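Tat (Twin-arginine translocation) pathway signal sequence containing protein (Mycobacterium tuberculosis, PDB 5IMU) is of unknown function, a probable exported protein whose crystallised C-terminal part joins an alpha/beta/alpha sandwich to a helical bundle and carries a potassium ion. Local coordinates at residues 163-174 and 185-196; 56-67 and 106-115. All coordinates share one frame; numbering follows the deposited sequence.

Contact 1 of 2, residues 163-174 and 185-196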
loop_
_atom_site.group_PDB
_atom_site.type_symbol
_atom_site.label_atom_id
_atom_site.label_comp_id
_atom_site.label_asym_id
_atom_site.label_seq_id
_atom_site.Cartn_x
_atom_site.Cartn_y
_atom_site.Cartn_z
ATOM N N LEU A 163 -12.174 -4.491 14.464
ATOM C CA LEU A 163 -10.974 -3.916 13.862
ATOM C C LEU A 163 -11.100 -3.856 12.344
ATOM O O LEU A 163 -10.815 -2.823 11.726
ATOM C CB LEU A 163 -9.743 -4.727 14.268
ATOM C CG LEU A 163 -8.432 -4.354 13.572
ATOM C CD1 LEU A 163 -8.022 -2.922 13.896
ATOM C CD2 LEU A 163 -7.328 -5.328 13.949
ATOM N N HIS A 164 -11.533 -4.955 11.724
ATOM C CA HIS A 164 -11.673 -4.953 10.274
ATOM C C HIS A 164 -12.767 -3.993 9.828
ATOM O O HIS A 164 -12.643 -3.344 8.784
ATOM C CB HIS A 164 -11.960 -6.356 9.747
ATOM C CG HIS A 164 -11.790 -6.470 8.263
ATOM N ND1 HIS A 164 -10.551 -6.522 7.663
ATOM C CD2 HIS A 164 -12.698 -6.499 7.258
ATOM C CE1 HIS A 164 -10.702 -6.601 6.353
ATOM N NE2 HIS A 164 -11.996 -6.586 6.081
ATOM N N GLY A 165 -13.849 -3.893 10.605
ATOM C CA GLY A 165 -14.890 -2.934 10.278
ATOM C C GLY A 165 -14.386 -1.505 10.310
ATOM O O GLY A 165 -14.793 -0.672 9.495
ATOM N N CYS A 166 -13.484 -1.200 11.246
ATOM C CA CYS A 166 -12.918 0.142 11.310
ATOM C C CYS A 166 -11.911 0.384 10.192
ATOM O O CYS A 166 -11.792 1.513 9.704
ATOM C CB CYS A 166 -12.270 0.375 12.674
ATOM S SG CYS A 166 -13.459 0.541 14.029
ATOM N N ILE A 167 -11.178 -0.653 9.780
ATOM C CA ILE A 167 -10.273 -0.516 8.639
ATOM C C ILE A 167 -11.063 -0.216 7.372
ATOM O O ILE A 167 -10.713 0.683 6.597
ATOM C CB ILE A 167 -9.409 -1.780 8.480
ATOM C CG1 ILE A 167 -8.389 -1.878 9.615
ATOM C CG2 ILE A 167 -8.713 -1.783 7.127
ATOM C CD1 ILE A 167 -7.674 -3.208 9.682
ATOM N N THR A 168 -12.147 -0.964 7.144
ATOM C CA THR A 168 -12.980 -0.731 5.970
ATOM C C THR A 168 -13.568 0.675 5.983
ATOM O O THR A 168 -13.688 1.317 4.932
ATOM C CB THR A 168 -14.095 -1.779 5.908
ATOM O OG1 THR A 168 -13.516 -3.089 5.863
ATOM C CG2 THR A 168 -14.961 -1.572 4.672
ATOM N N ALA A 169 -13.924 1.177 7.168
ATOM C CA ALA A 169 -14.555 2.490 7.256
ATOM C C ALA A 169 -13.571 3.612 6.933
ATOM O O ALA A 169 -13.912 4.547 6.201
ATOM C CB ALA A 169 -15.161 2.684 8.644
ATOM N N VAL A 170 -12.350 3.549 7.474
ATOM C CA VAL A 170 -11.386 4.600 7.160
ATOM C C VAL A 170 -10.933 4.491 5.710
ATOM O O VAL A 170 -10.642 5.507 5.065
ATOM C CB VAL A 170 -10.190 4.574 8.133
ATOM C CG1 VAL A 170 -9.411 3.274 8.011
ATOM C CG2 VAL A 170 -9.279 5.765 7.878
ATOM N N LYS A 171 -10.878 3.270 5.168
ATOM C CA LYS A 171 -10.604 3.104 3.744
ATOM C C LYS A 171 -11.610 3.882 2.907
ATOM O O LYS A 171 -11.238 4.614 1.984
ATOM C CB LYS A 171 -10.632 1.623 3.365
ATOM C CG LYS A 171 -10.730 1.381 1.857
ATOM C CD LYS A 171 -10.622 -0.101 1.508
ATOM C CE LYS A 171 -11.857 -0.886 1.926
ATOM N NZ LYS A 171 -12.903 -0.899 0.862
ATOM N N GLU A 172 -12.897 3.735 3.226
ATOM C CA GLU A 172 -13.933 4.419 2.460
ATOM C C GLU A 172 -13.920 5.920 2.720
ATOM O O GLU A 172 -14.155 6.713 1.802
ATOM C CB GLU A 172 -15.300 3.818 2.785
ATOM C CG GLU A 172 -15.457 2.405 2.263
ATOM C CD GLU A 172 -15.240 2.331 0.764
ATOM O OE1 GLU A 172 -16.049 2.923 0.019
ATOM O OE2 GLU A 172 -14.250 1.707 0.326
ATOM N N SER A 173 -13.658 6.328 3.962
ATOM C CA SER A 173 -13.533 7.753 4.257
ATOM C C SER A 173 -12.423 8.386 3.426
ATOM O O SER A 173 -12.612 9.444 2.815
ATOM C CB SER A 173 -13.270 7.959 5.749
ATOM O OG SER A 173 -13.107 9.334 6.053
ATOM N N VAL A 174 -11.262 7.734 3.373
ATOM C CA VAL A 174 -10.113 8.305 2.676
ATOM C C VAL A 174 -10.345 8.313 1.171
ATOM O O VAL A 174 -10.135 9.330 0.499
ATOM C CB VAL A 174 -8.832 7.537 3.044
ATOM C CG1 VAL A 174 -7.729 7.831 2.040
ATOM C CG2 VAL A 174 -8.382 7.906 4.443
ATOM N N ALA A 185 -6.020 10.882 8.328
ATOM C CA ALA A 185 -6.838 9.679 8.217
ATOM C C ALA A 185 -6.065 8.529 7.585
ATOM O O ALA A 185 -6.303 7.364 7.926
ATOM C CB ALA A 185 -8.105 9.975 7.415
ATOM N N VAL A 186 -5.142 8.830 6.671
ATOM C CA VAL A 186 -4.313 7.781 6.083
ATOM C C VAL A 186 -3.424 7.149 7.147
ATOM O O VAL A 186 -3.254 5.924 7.189
ATOM C CB VAL A 186 -3.487 8.346 4.913
ATOM C CG1 VAL A 186 -2.499 7.308 4.410
ATOM C CG2 VAL A 186 -4.403 8.799 3.787
ATOM N N GLY A 187 -2.847 7.973 8.025
ATOM C CA GLY A 187 -2.037 7.437 9.106
ATOM C C GLY A 187 -2.815 6.493 10.002
ATOM O O GLY A 187 -2.311 5.439 10.394
ATOM N N ASP A 188 -4.057 6.856 10.333
ATOM C CA ASP A 188 -4.914 5.961 11.107
ATOM C C ASP A 188 -5.130 4.641 10.375
ATOM O O ASP A 188 -5.065 3.564 10.977
ATOM C CB ASP A 188 -6.252 6.641 11.394
ATOM C CG ASP A 188 -6.137 7.754 12.417
ATOM O OD1 ASP A 188 -4.999 8.109 12.795
ATOM O OD2 ASP A 188 -7.187 8.281 12.845
ATOM N N TRP A 189 -5.410 4.715 9.071
ATOM C CA TRP A 189 -5.536 3.521 8.240
ATOM C C TRP A 189 -4.298 2.636 8.356
ATOM O O TRP A 189 -4.402 1.412 8.495
ATOM C CB TRP A 189 -5.774 3.954 6.790
ATOM C CG TRP A 189 -6.202 2.886 5.824
ATOM C CD1 TRP A 189 -6.375 1.554 6.076
ATOM C CD2 TRP A 189 -6.508 3.076 4.438
ATOM N NE1 TRP A 189 -6.772 0.905 4.928
ATOM C CE2 TRP A 189 -6.860 1.819 3.910
ATOM C CE3 TRP A 189 -6.519 4.191 3.593
ATOM C CZ2 TRP A 189 -7.218 1.646 2.572
ATOM C CZ3 TRP A 189 -6.876 4.017 2.269
ATOM C CH2 TRP A 189 -7.221 2.754 1.772
ATOM N N MET A 190 -3.111 3.252 8.326
ATOM C CA MET A 190 -1.869 2.488 8.399
ATOM C C MET A 190 -1.705 1.807 9.755
ATOM O O MET A 190 -1.315 0.635 9.824
ATOM C CB MET A 190 -0.675 3.400 8.117
ATOM C CG MET A 190 -0.590 3.904 6.684
ATOM S SD MET A 190 0.610 5.238 6.503
ATOM C CE MET A 190 0.637 5.435 4.724
ATOM N N LEU A 191 -1.985 2.530 10.846
ATOM C CA LEU A 191 -1.838 1.943 12.175
ATOM C C LEU A 191 -2.815 0.792 12.387
ATOM O O LEU A 191 -2.447 -0.246 12.951
ATOM C CB LEU A 191 -2.039 3.008 13.253
ATOM C CG LEU A 191 -0.807 3.757 13.768
ATOM C CD1 LEU A 191 -1.194 4.677 14.919
ATOM C CD2 LEU A 191 0.293 2.793 14.192
ATOM N N LEU A 192 -4.065 0.959 11.954
ATOM C CA LEU A 192 -5.028 -0.131 12.069
ATOM C C LEU A 192 -4.605 -1.329 11.226
ATOM O O LEU A 192 -4.780 -2.482 11.641
ATOM C CB LEU A 192 -6.418 0.351 11.657
ATOM C CG LEU A 192 -7.018 1.500 12.472
ATOM C CD1 LEU A 192 -8.297 2.010 11.824
ATOM C CD2 LEU A 192 -7.278 1.071 13.910
ATOM N N ALA A 193 -4.043 -1.073 10.040
ATOM C CA ALA A 193 -3.582 -2.161 9.182
ATOM C C ALA A 193 -2.440 -2.928 9.834
ATOM O O ALA A 193 -2.339 -4.152 9.687
ATOM C CB ALA A 193 -3.151 -1.613 7.821
ATOM N N ALA A 194 -1.566 -2.223 10.557
ATOM C CA ALA A 194 -0.474 -2.895 11.251
ATOM C C ALA A 194 -1.002 -3.810 12.349
ATOM O O ALA A 194 -0.498 -4.923 12.535
ATOM C CB ALA A 194 0.496 -1.863 11.829
ATOM N N ILE A 195 -2.024 -3.359 13.082
ATOM C CA ILE A 195 -2.599 -4.179 14.144
ATOM C C ILE A 195 -3.224 -5.445 13.567
ATOM O O ILE A 195 -3.053 -6.541 14.115
ATOM C CB ILE A 195 -3.620 -3.364 14.959
ATOM C CG1 ILE A 195 -2.925 -2.203 15.675
ATOM C CG2 ILE A 195 -4.331 -4.250 15.968
ATOM C CD1 ILE A 195 -3.883 -1.242 16.344
ATOM N N GLU A 196 -3.948 -5.322 12.450
ATOM C CA GLU A 196 -4.593 -6.500 11.874
ATOM C C GLU A 196 -3.567 -7.508 11.375
ATOM O O GLU A 196 -3.713 -8.713 11.604
ATOM C CB GLU A 196 -5.539 -6.110 10.739
ATOM C CG GLU A 196 -6.169 -7.331 10.064
ATOM C CD GLU A 196 -7.269 -6.981 9.080
ATOM O OE1 GLU A 196 -8.404 -6.703 9.524
ATOM O OE2 GLU A 196 -7.007 -6.991 7.859
#
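Trp189 lays one face of its indole against the backbone of helix 163-174: Lys171 CA stands over the face, 3.8 Å from the centroid of the six-membered ring, a CH-pi contact. The lysine chain continues along the same ring, with CB 3.5 Å from Trp189 CZ2. The indole is carried across to the other helix because CG lies anti to the backbone N (chi1 -168°), and it enters a hole formed by Ile167, Val170, Lys171 and Val174. Ile167 and Leu192 answer as knobs of their own and slide past each other in opposite directions, Ile167 CG1 reaching Leu192 CB at 3.6 Å. Toward the Val174 end, Val174 CG2 closes on Ala185 CB at 3.6 Å; at the other end Leu163 CD2 rests on the backbone of Glu196. There, too, lies the polar bond of the interface: His164 ND1 donates to Glu196 OE1 at 2.8 Å in a fairly straight bond. Ring and carboxylate are nearly coplanar, 15° apart, and the oxygen accepts through its syn lone pair. The methyl of Ile167 CD1 packs 3.6 Å from the same Glu196 OE1, flanking the bond with hydrocarbon.

In the next shell, Trp54 meets Trp189 edge-to-face, while Ile141, Ala142 and Ile145 of helix 140-151 cover the Leu163, Cys166, Leu192 and Ile195 side. Lys171 turns its amine to Glu172, whose carboxylate also pairs with Arg30. The two helices run antiparallel, at 154°, as a helical hairpin within the DUF5631 region. Its chemistry is an apolar knobs-into-holes seam with an in-plane histidine-carboxylate bond at one end, which probably favours a proton on ND1 and fixes the imidazole's rotation.

Contact 2 of 2, residues 56-67 and 106-115. With K (potassium ion), chain B.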
loop_
_atom_site.group_PDB
_atom_site.type_symbol
_atom_site.label_atom_id
_atom_site.label_comp_id
_atom_site.label_asym_id
_atom_site.label_seq_id
_atom_site.Cartn_x
_atom_site.Cartn_y
_atom_site.Cartn_z
ATOM N N PRO A 56 -2.277 0.363 -0.296
ATOM C CA PRO A 56 -3.257 0.022 0.731
ATOM C C PRO A 56 -3.444 -1.490 0.835
ATOM O O PRO A 56 -3.203 -2.220 -0.139
ATOM C CB PRO A 56 -4.540 0.719 0.252
ATOM C CG PRO A 56 -4.352 0.882 -1.224
ATOM C CD PRO A 56 -2.882 1.124 -1.408
ATOM N N PRO A 57 -3.882 -1.984 1.995
ATOM C CA PRO A 57 -3.885 -3.445 2.207
ATOM C C PRO A 57 -4.892 -4.202 1.359
ATOM O O PRO A 57 -4.682 -5.394 1.101
ATOM C CB PRO A 57 -4.205 -3.586 3.706
ATOM C CG PRO A 57 -4.023 -2.223 4.296
ATOM C CD PRO A 57 -4.306 -1.251 3.196
ATOM N N HIS A 58 -5.978 -3.570 0.920
ATOM C CA HIS A 58 -7.006 -4.315 0.204
ATOM C C HIS A 58 -6.665 -4.539 -1.264
ATOM O O HIS A 58 -7.464 -5.153 -1.980
ATOM C CB HIS A 58 -8.364 -3.614 0.331
ATOM C CG HIS A 58 -8.446 -2.300 -0.384
ATOM N ND1 HIS A 58 -7.726 -1.192 0.009
ATOM C CD2 HIS A 58 -9.177 -1.914 -1.456
ATOM C CE1 HIS A 58 -8.002 -0.182 -0.797
ATOM N NE2 HIS A 58 -8.880 -0.593 -1.695
ATOM N N VAL A 59 -5.507 -4.076 -1.725
ATOM C CA VAL A 59 -5.058 -4.285 -3.097
ATOM C C VAL A 59 -3.988 -5.367 -3.086
ATOM O O VAL A 59 -2.959 -5.225 -2.416
ATOM C CB VAL A 59 -4.521 -2.988 -3.720
ATOM C CG1 VAL A 59 -3.910 -3.271 -5.089
ATOM C CG2 VAL A 59 -5.632 -1.959 -3.830
ATOM N N ARG A 60 -4.236 -6.453 -3.819
ATOM C CA ARG A 60 -3.252 -7.512 -3.993
ATOM C C ARG A 60 -2.368 -7.196 -5.193
ATOM O O ARG A 60 -2.847 -6.704 -6.218
ATOM C CB ARG A 60 -3.941 -8.867 -4.179
ATOM C CG ARG A 60 -4.945 -9.201 -3.089
ATOM C CD ARG A 60 -4.259 -9.336 -1.741
ATOM N NE ARG A 60 -3.498 -10.576 -1.639
ATOM C CZ ARG A 60 -2.508 -10.776 -0.774
ATOM N NH1 ARG A 60 -2.151 -9.810 0.062
ATOM N NH2 ARG A 60 -1.871 -11.939 -0.747
ATOM N N LEU A 61 -1.051 -7.483 -5.052
ATOM C CA LEU A 61 -0.046 -7.037 -6.009
ATOM C C LEU A 61 0.339 -8.147 -6.978
ATOM O O LEU A 61 0.447 -9.313 -6.578
ATOM C CB LEU A 61 1.206 -6.552 -5.278
ATOM C CG LEU A 61 0.995 -5.303 -4.423
ATOM C CD1 LEU A 61 2.212 -5.018 -3.560
ATOM C CD2 LEU A 61 0.674 -4.110 -5.303
ATOM N N PRO A 62 0.547 -7.802 -8.249
ATOM C CA PRO A 62 1.062 -8.785 -9.207
ATOM C C PRO A 62 2.460 -9.252 -8.834
ATOM O O PRO A 62 3.186 -8.610 -8.070
ATOM C CB PRO A 62 1.070 -8.018 -10.537
ATOM C CG PRO A 62 0.059 -6.945 -10.359
ATOM C CD PRO A 62 0.131 -6.554 -8.910
ATOM N N ALA A 63 2.832 -10.400 -9.392
ATOM C CA ALA A 63 4.138 -10.982 -9.119
ATOM C C ALA A 63 5.260 -10.065 -9.593
ATOM O O ALA A 63 5.137 -9.370 -10.606
ATOM C CB ALA A 63 4.250 -12.349 -9.799
ATOM N N ASN A 64 6.350 -10.051 -8.824
ATOM C CA ASN A 64 7.624 -9.456 -9.223
ATOM C C ASN A 64 7.554 -7.941 -9.399
ATOM O O ASN A 64 8.234 -7.387 -10.266
ATOM C CB ASN A 64 8.159 -10.097 -10.509
ATOM C CG ASN A 64 8.067 -11.608 -10.490
ATOM O OD1 ASN A 64 7.641 -12.227 -11.465
ATOM N ND2 ASN A 64 8.461 -12.210 -9.376
ATOM N N VAL A 65 6.759 -7.245 -8.596
ATOM C CA VAL A 65 6.780 -5.785 -8.611
ATOM C C VAL A 65 7.575 -5.294 -7.409
ATOM O O VAL A 65 7.667 -5.963 -6.373
ATOM C CB VAL A 65 5.363 -5.167 -8.628
ATOM C CG1 VAL A 65 4.591 -5.633 -9.852
ATOM C CG2 VAL A 65 4.609 -5.487 -7.343
ATOM N N THR A 66 8.162 -4.111 -7.556
ATOM C CA THR A 66 8.944 -3.465 -6.513
ATOM C C THR A 66 8.255 -2.166 -6.123
ATOM O O THR A 66 7.657 -1.496 -6.970
ATOM C CB THR A 66 10.378 -3.193 -6.994
ATOM O OG1 THR A 66 11.018 -4.436 -7.308
ATOM C CG2 THR A 66 11.191 -2.478 -5.930
ATOM N N LEU A 67 8.324 -1.822 -4.841
ATOM C CA LEU A 67 7.654 -0.644 -4.314
ATOM C C LEU A 67 8.671 0.423 -3.932
ATOM O O LEU A 67 9.848 0.137 -3.693
ATOM C CB LEU A 67 6.802 -1.009 -3.093
ATOM C CG LEU A 67 5.806 -2.153 -3.289
ATOM C CD1 LEU A 67 5.107 -2.490 -1.979
ATOM C CD2 LEU A 67 4.791 -1.811 -4.371
ATOM N N PRO A 106 -2.173 -10.583 -14.773
ATOM C CA PRO A 106 -1.067 -11.118 -13.972
ATOM C C PRO A 106 -1.561 -11.710 -12.662
ATOM O O PRO A 106 -2.453 -11.166 -12.007
ATOM C CB PRO A 106 -0.175 -9.894 -13.725
ATOM C CG PRO A 106 -0.636 -8.858 -14.711
ATOM C CD PRO A 106 -2.088 -9.124 -14.931
ATOM N N ALA A 107 -0.963 -12.835 -12.281
ATOM C CA ALA A 107 -1.304 -13.478 -11.022
ATOM C C ALA A 107 -0.908 -12.595 -9.845
ATOM O O ALA A 107 0.190 -12.031 -9.809
ATOM C CB ALA A 107 -0.617 -14.838 -10.919
ATOM N N LEU A 108 -1.810 -12.483 -8.874
ATOM C CA LEU A 108 -1.629 -11.563 -7.752
ATOM C C LEU A 108 -0.894 -12.253 -6.599
ATOM O O LEU A 108 -1.417 -12.444 -5.502
ATOM C CB LEU A 108 -2.980 -11.012 -7.314
ATOM C CG LEU A 108 -3.780 -10.355 -8.443
ATOM C CD1 LEU A 108 -5.179 -9.972 -7.984
ATOM C CD2 LEU A 108 -3.035 -9.143 -8.981
ATOM N N THR A 109 0.358 -12.620 -6.872
ATOM C CA THR A 109 1.188 -13.352 -5.924
ATOM C C THR A 109 2.338 -12.518 -5.375
ATOM O O THR A 109 3.236 -13.073 -4.732
ATOM C CB THR A 109 1.749 -14.616 -6.579
ATOM O OG1 THR A 109 2.611 -14.249 -7.662
ATOM C CG2 THR A 109 0.627 -15.477 -7.118
ATOM N N GLY A 110 2.340 -11.211 -5.604
ATOM C CA GLY A 110 3.518 -10.427 -5.310
ATOM C C GLY A 110 3.541 -9.673 -4.000
ATOM O O GLY A 110 4.489 -8.918 -3.766
ATOM N N ASP A 111 2.548 -9.855 -3.126
ATOM C CA ASP A 111 2.470 -9.029 -1.922
ATOM C C ASP A 111 3.592 -9.344 -0.938
ATOM O O ASP A 111 4.178 -8.427 -0.352
ATOM C CB ASP A 111 1.108 -9.199 -1.248
ATOM C CG ASP A 111 0.005 -8.458 -1.976
ATOM O OD1 ASP A 111 -0.095 -7.224 -1.814
ATOM O OD2 ASP A 111 -0.755 -9.111 -2.719
ATOM N N ARG A 112 3.904 -10.626 -0.740
ATOM C CA ARG A 112 4.895 -10.993 0.267
ATOM C C ARG A 112 6.262 -10.399 -0.055
ATOM O O ARG A 112 6.901 -9.781 0.803
ATOM C CB ARG A 112 4.990 -12.513 0.391
ATOM C CG ARG A 112 5.929 -12.967 1.498
ATOM C CD ARG A 112 6.154 -14.471 1.463
ATOM N NE ARG A 112 4.898 -15.202 1.329
ATOM C CZ ARG A 112 4.162 -15.620 2.353
ATOM N NH1 ARG A 112 4.555 -15.384 3.596
ATOM N NH2 ARG A 112 3.030 -16.275 2.135
ATOM N N SER A 113 6.727 -10.575 -1.294
ATOM C CA SER A 113 8.046 -10.068 -1.656
ATOM C C SER A 113 8.055 -8.546 -1.745
ATOM O O SER A 113 9.016 -7.901 -1.312
ATOM C CB SER A 113 8.505 -10.686 -2.977
ATOM O OG SER A 113 7.542 -10.491 -4.001
ATOM N N ALA A 114 6.992 -7.954 -2.294
ATOM C CA ALA A 114 6.979 -6.508 -2.497
ATOM C C ALA A 114 6.951 -5.754 -1.174
ATOM O O ALA A 114 7.595 -4.706 -1.039
ATOM C CB ALA A 114 5.785 -6.106 -3.362
ATOM N N ARG A 115 6.223 -6.266 -0.185
ATOM C CA ARG A 115 6.030 -5.553 1.070
ATOM C C ARG A 115 7.020 -5.960 2.157
ATOM O O ARG A 115 6.934 -5.438 3.273
ATOM C CB ARG A 115 4.594 -5.753 1.577
ATOM C CG ARG A 115 3.504 -5.290 0.606
ATOM C CD ARG A 115 2.114 -5.592 1.160
ATOM N NE ARG A 115 1.040 -5.356 0.196
ATOM C CZ ARG A 115 0.322 -4.237 0.131
ATOM N NH1 ARG A 115 0.563 -3.239 0.970
ATOM N NH2 ARG A 115 -0.641 -4.115 -0.775
HETATM K K K B . 10.594 -5.719 -9.748
HETATM O O HOH W 1 6.655 -11.924 -6.404
HETATM O O HOH W 2 6.223 -8.502 -5.970
HETATM O O HOH W 3 9.437 -3.855 -2.817
HETATM O O HOH W 4 12.872 -7.614 -9.807
#
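Asp111 and Leu61 meet where residues 60-63, just after the Pro56-Val59 turn, run beside the start of helix 111-115. Leu61 N donates to Asp111 OD2 at 2.9 Å, coming from above the carboxylate plane, while Leu61 O takes the N-H of Gly110 at 2.9 Å. Gly110 is the N-cap residue, and its CA makes a CA-H...O contact of 3.3 Å with Pro62 O. Ala63 N continues the pairing with a 3.1 Å bond to Ala107 O. Beside these bonds, Ala114 CB is packed against Leu61 CD1 (3.7 Å), Val65 and Leu67.

Two arginines share the Asp111 carboxylate in different ways. Arg115 is extended from CG to NE and brings NE in plane to the anti lone pair of Asp111 OD1, at 3.0 Å; its NH2 bonds Pro56 O and, weakly, Val59 O, and NH1 is held by Ile55 O. Arg60, bent at chi2 and chi3 (-64° and -74°), instead folds its guanidinium over the carboxylate. The planes are 12° apart and OD2 lies over the guanidinium face, a salt bridge of charge alone.

The other side is looser and wet. Exposed Thr109 touches Ala63 CB through OG1, and three waters bridge the segments: one links Asn64 N to Ser113 OG, another gives its hydrogens to Val65 O and Gly110 O, and the third joins Leu67 N to Ala114 O. Just beyond, potassium binds Asn64 O, a water and Thr66 OG1, the last at 2.8 Å; Thr44 is the site's third protein residue. Residues 56-63 are thus bonded directly, strand 65-67 through water and Ala114 packing, and a carboxylate shared by two arginines would probably stay ionised.

Contact 2 precedes contact 1 in the chain, and their centres lie about 19 Å apart on opposite sides of the chain's centre, yet they touch. Trp189 makes two of the touches: CZ2 packs 3.7 Å from Pro56 CB, and NE1 lies the same distance from Pro57 CD. Ala193 also meets Pro57, and Lys171 CD comes within 3.4 Å of His58 ND1. The Pro56-Val59 turn of the DUF5632 region therefore sits against the helical hairpin of DUF5631. Potassium belongs to contact 2 alone, bound at the far end of 56-67 from that turn, so the ion and the hairpin engage opposite ends of one segment.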